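Local coordinates for protein ADP-ribosylglycohydrolase (Thermus thermophilus, PDB 2YZV) that belongs to the ADP-ribosylglycohydrolase family, whose all-helical chain binds magnesium ions, at residues A[161-166]-A[220-225]; A[117-122]-A[155-160]. All coordinates share one frame; numbering follows the deposited sequence.

Interaction 1 (A[161-166]-A[220-225])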
ATOM      1  N   ALA A 161      -8.706  13.628   5.198  1.00 12.39           N
ATOM      2  CA  ALA A 161      -7.733  14.474   5.889  1.00 12.27           C
ATOM      3  C   ALA A 161      -6.602  14.878   4.947  1.00 12.21           C
ATOM      4  O   ALA A 161      -6.088  14.056   4.187  1.00 12.00           O
ATOM      5  CB  ALA A 161      -7.168  13.743   7.108  1.00 12.42           C
ATOM      6  N   ARG A 162      -6.207  16.145   5.015  1.00 11.61           N
ATOM      7  CA  ARG A 162      -5.146  16.665   4.163  1.00 11.53           C
ATOM      8  C   ARG A 162      -3.899  15.790   4.123  1.00 11.97           C
ATOM      9  O   ARG A 162      -3.390  15.479   3.045  1.00 11.54           O
ATOM     10  CB  ARG A 162      -4.734  18.069   4.612  1.00 12.63           C
ATOM     11  CG  ARG A 162      -3.602  18.644   3.780  1.00 13.88           C
ATOM     12  CD  ARG A 162      -3.042  19.925   4.368  1.00 16.41           C
ATOM     13  NE  ARG A 162      -2.023  20.491   3.489  1.00 19.61           N
ATOM     14  CZ  ARG A 162      -1.272  21.542   3.786  1.00 24.52           C
ATOM     15  NH1 ARG A 162      -1.413  22.159   4.954  1.00 26.91           N
ATOM     16  NH2 ARG A 162      -0.379  21.982   2.910  1.00 24.66           N
ATOM     17  N   GLU A 163      -3.401  15.404   5.294  1.00 11.81           N
ATOM     18  CA  GLU A 163      -2.185  14.602   5.348  1.00 12.61           C
ATOM     19  C   GLU A 163      -2.324  13.217   4.739  1.00 11.35           C
ATOM     20  O   GLU A 163      -1.340  12.654   4.266  1.00 10.12           O
ATOM     21  CB  GLU A 163      -1.658  14.492   6.789  1.00 12.70           C
ATOM     22  CG  GLU A 163      -2.624  13.884   7.793  1.00 12.80           C
ATOM     23  CD  GLU A 163      -3.446  14.931   8.524  1.00 13.47           C
ATOM     24  OE1 GLU A 163      -4.184  15.684   7.856  1.00 13.30           O
ATOM     25  OE2 GLU A 163      -3.354  14.997   9.773  1.00 15.68           O
ATOM     26  N   ALA A 164      -3.532  12.660   4.753  1.00 10.34           N
ATOM     27  CA  ALA A 164      -3.741  11.342   4.162  1.00 10.83           C
ATOM     28  C   ALA A 164      -3.742  11.478   2.644  1.00 11.16           C
ATOM     29  O   ALA A 164      -3.168  10.651   1.937  1.00 10.07           O
ATOM     30  CB  ALA A 164      -5.056  10.743   4.638  1.00 11.31           C
ATOM     31  N   LEU A 165      -4.387  12.526   2.143  1.00  9.85           N
ATOM     32  CA  LEU A 165      -4.422  12.752   0.706  1.00  9.15           C
ATOM     33  C   LEU A 165      -3.004  12.993   0.182  1.00 10.00           C
ATOM     34  O   LEU A 165      -2.602  12.414  -0.824  1.00 10.10           O
ATOM     35  CB  LEU A 165      -5.319  13.953   0.380  1.00  9.42           C
ATOM     36  CG  LEU A 165      -6.761  13.808   0.873  1.00 11.26           C
ATOM     37  CD1 LEU A 165      -7.596  14.968   0.354  1.00 11.86           C
ATOM     38  CD2 LEU A 165      -7.352  12.488   0.396  1.00 12.86           C
ATOM     39  N   GLU A 166      -2.242  13.834   0.877  1.00  9.07           N
ATOM     40  CA  GLU A 166      -0.880  14.137   0.446  1.00  9.27           C
ATOM     41  C   GLU A 166       0.048  12.928   0.567  1.00  9.10           C
ATOM     42  O   GLU A 166       0.922  12.729  -0.274  1.00  9.83           O
ATOM     43  CB  GLU A 166      -0.316  15.306   1.255  1.00 10.37           C
ATOM     44  CG  GLU A 166      -1.096  16.597   1.082  1.00 11.02           C
ATOM     45  CD  GLU A 166      -0.552  17.723   1.934  1.00 14.03           C
ATOM     46  OE1 GLU A 166       0.043  17.428   2.988  1.00 13.22           O
ATOM     47  OE2 GLU A 166      -0.732  18.899   1.553  1.00 17.04           O
ATOM     48  N   TYR A 220      -1.565   6.278  11.570  1.00 11.47           N
ATOM     49  CA  TYR A 220      -1.660   7.625  11.005  1.00 11.70           C
ATOM     50  C   TYR A 220      -0.904   7.613   9.672  1.00 10.81           C
ATOM     51  O   TYR A 220       0.254   7.222   9.631  1.00 11.84           O
ATOM     52  CB  TYR A 220      -1.028   8.604  12.003  1.00 11.44           C
ATOM     53  CG  TYR A 220      -1.033  10.065  11.625  1.00 11.77           C
ATOM     54  CD1 TYR A 220      -2.212  10.715  11.263  1.00 12.21           C
ATOM     55  CD2 TYR A 220       0.138  10.817  11.699  1.00 12.55           C
ATOM     56  CE1 TYR A 220      -2.228  12.082  10.991  1.00 12.48           C
ATOM     57  CE2 TYR A 220       0.137  12.183  11.431  1.00 12.62           C
ATOM     58  CZ  TYR A 220      -1.050  12.808  11.077  1.00 13.37           C
ATOM     59  OH  TYR A 220      -1.052  14.156  10.814  1.00 14.86           O
ATOM     60  N   ALA A 221      -1.558   8.045   8.592  1.00 10.75           N
ATOM     61  CA  ALA A 221      -0.943   8.023   7.259  1.00 10.37           C
ATOM     62  C   ALA A 221       0.507   8.499   7.158  1.00 10.33           C
ATOM     63  O   ALA A 221       1.354   7.783   6.627  1.00  8.46           O
ATOM     64  CB  ALA A 221      -1.816   8.790   6.258  1.00 12.22           C
ATOM     65  N   PRO A 222       0.815   9.712   7.641  1.00  9.51           N
ATOM     66  CA  PRO A 222       2.208  10.163   7.543  1.00  9.75           C
ATOM     67  C   PRO A 222       3.164   9.222   8.276  1.00 10.73           C
ATOM     68  O   PRO A 222       4.269   8.951   7.800  1.00 10.23           O
ATOM     69  CB  PRO A 222       2.168  11.550   8.180  1.00 10.97           C
ATOM     70  CG  PRO A 222       0.777  12.023   7.866  1.00 10.93           C
ATOM     71  CD  PRO A 222      -0.055  10.792   8.142  1.00 10.66           C
ATOM     72  N   GLY A 223       2.732   8.730   9.435  1.00 10.21           N
ATOM     73  CA  GLY A 223       3.565   7.829  10.215  1.00 10.62           C
ATOM     74  C   GLY A 223       3.746   6.476   9.555  1.00  9.54           C
ATOM     75  O   GLY A 223       4.813   5.861   9.655  1.00 10.79           O
ATOM     76  N   THR A 224       2.704   5.999   8.881  1.00  8.62           N
ATOM     77  CA  THR A 224       2.780   4.711   8.201  1.00  7.94           C
ATOM     78  C   THR A 224       3.766   4.829   7.047  1.00  8.29           C
ATOM     79  O   THR A 224       4.605   3.952   6.834  1.00  7.47           O
ATOM     80  CB  THR A 224       1.409   4.295   7.652  1.00  8.58           C
ATOM     81  OG1 THR A 224       0.465   4.257   8.731  1.00  9.98           O
ATOM     82  CG2 THR A 224       1.487   2.923   6.995  1.00  9.61           C
ATOM     83  N   LEU A 225       3.656   5.923   6.303  1.00  9.18           N
ATOM     84  CA  LEU A 225       4.558   6.160   5.187  1.00  8.87           C
ATOM     85  C   LEU A 225       5.993   6.232   5.703  1.00  9.26           C
ATOM     86  O   LEU A 225       6.898   5.619   5.134  1.00  8.35           O
ATOM     87  CB  LEU A 225       4.189   7.469   4.479  1.00  9.02           C
ATOM     88  CG  LEU A 225       5.062   7.856   3.283  1.00  9.88           C
ATOM     89  CD1 LEU A 225       5.013   6.766   2.221  1.00 11.09           C
ATOM     90  CD2 LEU A 225       4.567   9.182   2.713  1.00 10.88           C
TER
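Glu163 and Tyr220 make the polar half of a contact between the first turns of two helices in this all-helical fold, while Ala164 meets Ala221 and Glu163 meets Pro222 in its apolar half. The helix starts at 162-166 and 221-225 run in roughly the same sense, their axes 34° apart and 9.2 Å from each other at closest approach. At the nearest point the Ala221 methyl lies directly on the backbone of the other helix, CB 3.8 Å from Ala164 CA, and it meets the methyl of Ala164 at 4.1 Å. Beside this pair, the ring carbon CG of Pro222 presses on Glu163 CB at 3.6 Å.

The carboxylate of Glu163 then reaches the phenol. Tyr220 OH donates to Glu163 OE2 over 2.7 Å, arriving on the anti side of the carboxylate and somewhat out of its plane, with OE2 at the edge of the tyrosine ring. Ring and carboxylate planes stand almost perpendicular, 84° apart. A chi1 of 58° sets Glu163 CG between its own backbone N and carbonyl carbon, and a bend at chi2 swings the acid toward the tyrosine. The aromatic ring is backed on one face by Pro222 CD, which lies over its centre.

Further out, Ala161 and Tyr220 occupy the N-cap positions of the two helices. His199 touches both Glu163 and Tyr220, and its backbone N bonds Glu166 OE1, tying the loop that leads into helix 200-209 to helix 162-179. Thr224, one turn along the second helix, touches Thr254, a ligand of one magnesium ion. Within helix 162-179, Arg162 NE forms a salt bridge with Glu166 OE2 at 2.8 Å, meeting that oxygen from above the carboxylate plane.

Interaction 2 (A[117-122]-A[155-160]); sequences DPYAGD and ARTTHG
Tyr119 and Arg156 bury the most surface here, and they do so by stacking: the guanidinium of Arg156 lies nearly flat over one face of the phenol ring, planes 19° apart, in a cation-pi arrangement with CZ 4.2 Å from the centroid of the Tyr119 ring. NH1 sits over the middle of the ring, whereas NH2 reaches back toward its root, 3.6 Å from Tyr119 CB. The arginine chain runs extended through chi2 and then bends at chi3 (56°), which folds the guanidinium down onto the tyrosine. At the far end of the ring, the Tyr119 hydroxyl is hydrogen-bonded to Arg153, one turn before Arg156 in helix 147-156.

Thr157 is the third major participant, chiefly through its backbone and CB; its CA-H points at Pro118 O, with 3.3 Å between CA and O. The loop 117-122 opens with an Asx turn, in which Asp117 OD1 accepts from Tyr119 N, and Tyr119 then centres an inverse gamma turn. Beyond it, Gly121 N donates to Arg156 O (3.0 Å), and Gly160 N makes a weak bond to Asp122 O. Gly121 CA lies against the backbone of Thr158 and His159, 3.5 Å from Thr158 C.

Three waters bridge the two segments: one joins Tyr119 O to Arg156 NH2, a second donates hydrogen bonds to Gly121 O and Arg156 O, and a third links Asp122 N to Thr158 O. Arg156 O thus receives both Gly121 N and a water. The chemistry implies a loop held to segment 155-160 by backbone and water-mediated bonds, with a stacked cation covering one side of its tyrosine.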
ATOM      1  N   ASP A 117     -22.523   9.857  -2.812  1.00 11.15           N
ATOM      2  CA  ASP A 117     -21.270  10.594  -2.999  1.00 11.02           C
ATOM      3  C   ASP A 117     -20.100   9.611  -2.915  1.00 11.71           C
ATOM      4  O   ASP A 117     -19.805   9.087  -1.846  1.00 11.29           O
ATOM      5  CB  ASP A 117     -21.125  11.661  -1.909  1.00 11.28           C
ATOM      6  CG  ASP A 117     -19.852  12.484  -2.052  1.00 10.95           C
ATOM      7  OD1 ASP A 117     -19.094  12.261  -3.023  1.00 10.65           O
ATOM      8  OD2 ASP A 117     -19.615  13.358  -1.187  1.00 12.14           O
ATOM      9  N   PRO A 118     -19.416   9.356  -4.041  1.00 11.59           N
ATOM     10  CA  PRO A 118     -18.288   8.418  -4.018  1.00 13.31           C
ATOM     11  C   PRO A 118     -17.087   8.895  -3.205  1.00 13.53           C
ATOM     12  O   PRO A 118     -16.329   8.077  -2.682  1.00 13.35           O
ATOM     13  CB  PRO A 118     -17.963   8.237  -5.496  1.00 14.80           C
ATOM     14  CG  PRO A 118     -18.318   9.562  -6.079  1.00 17.39           C
ATOM     15  CD  PRO A 118     -19.624   9.901  -5.393  1.00 13.13           C
ATOM     16  N   TYR A 119     -16.910  10.208  -3.102  1.00 12.81           N
ATOM     17  CA  TYR A 119     -15.794  10.760  -2.336  1.00 13.23           C
ATOM     18  C   TYR A 119     -16.315  11.006  -0.930  1.00 12.92           C
ATOM     19  O   TYR A 119     -16.401  12.145  -0.462  1.00 13.69           O
ATOM     20  CB  TYR A 119     -15.320  12.057  -2.987  1.00 13.01           C
ATOM     21  CG  TYR A 119     -14.827  11.842  -4.396  1.00 13.30           C
ATOM     22  CD1 TYR A 119     -13.698  11.061  -4.648  1.00 10.69           C
ATOM     23  CD2 TYR A 119     -15.496  12.399  -5.482  1.00 13.17           C
ATOM     24  CE1 TYR A 119     -13.246  10.840  -5.948  1.00 14.71           C
ATOM     25  CE2 TYR A 119     -15.055  12.182  -6.788  1.00 15.39           C
ATOM     26  CZ  TYR A 119     -13.931  11.403  -7.010  1.00 14.11           C
ATOM     27  OH  TYR A 119     -13.492  11.187  -8.297  1.00 16.74           O
ATOM     28  N   ALA A 120     -16.649   9.905  -0.262  1.00 12.18           N
ATOM     29  CA  ALA A 120     -17.235   9.937   1.071  1.00 13.38           C
ATOM     30  C   ALA A 120     -16.290  10.098   2.250  1.00 15.52           C
ATOM     31  O   ALA A 120     -16.723  10.030   3.398  1.00 17.74           O
ATOM     32  CB  ALA A 120     -18.089   8.697   1.267  1.00 13.96           C
ATOM     33  N   GLY A 121     -15.007  10.305   1.983  1.00 14.84           N
ATOM     34  CA  GLY A 121     -14.076  10.481   3.081  1.00 16.71           C
ATOM     35  C   GLY A 121     -14.322  11.817   3.757  1.00 16.99           C
ATOM     36  O   GLY A 121     -14.771  12.767   3.110  1.00 19.20           O
ATOM     37  N   ASP A 122     -14.058  11.890   5.056  1.00 19.49           N
ATOM     38  CA  ASP A 122     -14.239  13.137   5.789  1.00 21.46           C
ATOM     39  C   ASP A 122     -12.906  13.585   6.374  1.00 22.32           C
ATOM     40  O   ASP A 122     -11.920  12.849   6.326  1.00 19.36           O
ATOM     41  CB  ASP A 122     -15.294  12.981   6.895  1.00 24.09           C
ATOM     42  CG  ASP A 122     -14.968  11.869   7.870  1.00 27.29           C
ATOM     43  OD1 ASP A 122     -13.853  11.870   8.428  1.00 27.43           O
ATOM     44  OD2 ASP A 122     -15.837  10.998   8.088  1.00 29.76           O
ATOM     45  N   ALA A 155      -7.935   8.241  -2.854  1.00 11.52           N
ATOM     46  CA  ALA A 155      -7.860   8.296  -1.403  1.00 11.19           C
ATOM     47  C   ALA A 155      -9.139   8.906  -0.842  1.00 11.91           C
ATOM     48  O   ALA A 155      -9.669   8.437   0.166  1.00 10.49           O
ATOM     49  CB  ALA A 155      -6.652   9.129  -0.964  1.00  9.92           C
ATOM     50  N   ARG A 156      -9.629   9.941  -1.520  1.00 11.64           N
ATOM     51  CA  ARG A 156     -10.820  10.671  -1.094  1.00 12.06           C
ATOM     52  C   ARG A 156     -12.097   9.851  -0.975  1.00 12.84           C
ATOM     53  O   ARG A 156     -13.055  10.286  -0.333  1.00 12.15           O
ATOM     54  CB  ARG A 156     -11.055  11.867  -2.023  1.00 11.44           C
ATOM     55  CG  ARG A 156     -10.073  13.012  -1.803  1.00 13.11           C
ATOM     56  CD  ARG A 156     -10.325  14.132  -2.791  1.00 12.85           C
ATOM     57  NE  ARG A 156     -11.706  14.597  -2.712  1.00 14.06           N
ATOM     58  CZ  ARG A 156     -12.495  14.769  -3.766  1.00 13.14           C
ATOM     59  NH1 ARG A 156     -12.040  14.514  -4.986  1.00 14.92           N
ATOM     60  NH2 ARG A 156     -13.745  15.182  -3.599  1.00 15.18           N
ATOM     61  N   THR A 157     -12.121   8.673  -1.589  1.00 11.70           N
ATOM     62  CA  THR A 157     -13.302   7.827  -1.497  1.00 12.11           C
ATOM     63  C   THR A 157     -13.571   7.429  -0.048  1.00 12.92           C
ATOM     64  O   THR A 157     -14.727   7.315   0.361  1.00 13.19           O
ATOM     65  CB  THR A 157     -13.151   6.537  -2.332  1.00 11.14           C
ATOM     66  OG1 THR A 157     -11.949   5.853  -1.951  1.00 11.61           O
ATOM     67  CG2 THR A 157     -13.113   6.868  -3.818  1.00 10.99           C
ATOM     68  N   THR A 158     -12.510   7.242   0.734  1.00 10.81           N
ATOM     69  CA  THR A 158     -12.664   6.824   2.126  1.00 11.29           C
ATOM     70  C   THR A 158     -11.992   7.709   3.174  1.00 11.02           C
ATOM     71  O   THR A 158     -12.337   7.641   4.357  1.00 12.76           O
ATOM     72  CB  THR A 158     -12.135   5.394   2.318  1.00 11.37           C
ATOM     73  OG1 THR A 158     -10.747   5.357   1.969  1.00 11.73           O
ATOM     74  CG2 THR A 158     -12.904   4.412   1.436  1.00 12.17           C
ATOM     75  N   HIS A 159     -11.031   8.526   2.751  1.00 11.84           N
ATOM     76  CA  HIS A 159     -10.306   9.401   3.672  1.00 12.60           C
ATOM     77  C   HIS A 159     -10.227  10.821   3.136  1.00 13.11           C
ATOM     78  O   HIS A 159      -9.906  11.030   1.963  1.00 15.03           O
ATOM     79  CB  HIS A 159      -8.884   8.874   3.897  1.00 12.46           C
ATOM     80  CG  HIS A 159      -8.832   7.555   4.601  1.00 13.23           C
ATOM     81  ND1 HIS A 159      -9.375   6.405   4.070  1.00 13.37           N
ATOM     82  CD2 HIS A 159      -8.317   7.206   5.803  1.00 14.95           C
ATOM     83  CE1 HIS A 159      -9.198   5.405   4.914  1.00 14.59           C
ATOM     84  NE2 HIS A 159      -8.557   5.864   5.974  1.00 16.54           N
ATOM     85  N   GLY A 160     -10.490  11.800   3.999  1.00 11.89           N
ATOM     86  CA  GLY A 160     -10.461  13.183   3.556  1.00 13.57           C
ATOM     87  C   GLY A 160      -9.476  14.122   4.231  1.00 13.57           C
ATOM     88  O   GLY A 160      -9.419  15.298   3.875  1.00 14.32           O
TER
HETATM   89  O   HOH W   1     -14.936  14.541  -0.800  1.00 18.90           O
HETATM   90  O   HOH W   2     -13.030  12.866   0.913  1.00 22.73           O
HETATM   91  O   HOH W   3     -12.820   9.723   6.068  1.00 20.39           O

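Overall arrangement
Interactions 1 and 2 follow one another along the chain, interaction 2 closing at 155-160 just before interaction 1 opens at 161-166, and their centres lie 14 Å apart. The junction is a short link between helices 147-156 and 162-179: loop 117-122 packs on segment 155-160, and the first turn of helix 162-179 packs on the first turn of helix 221-234. Leu165 bridges the two: its CD2 touches His159 O at 3.3 Å and also the side chains of Ala155 and Arg156. A connection of a few residues, with Leu165 packed against it, thus joins a buried helix-to-helix contact to a partly buried loop contact.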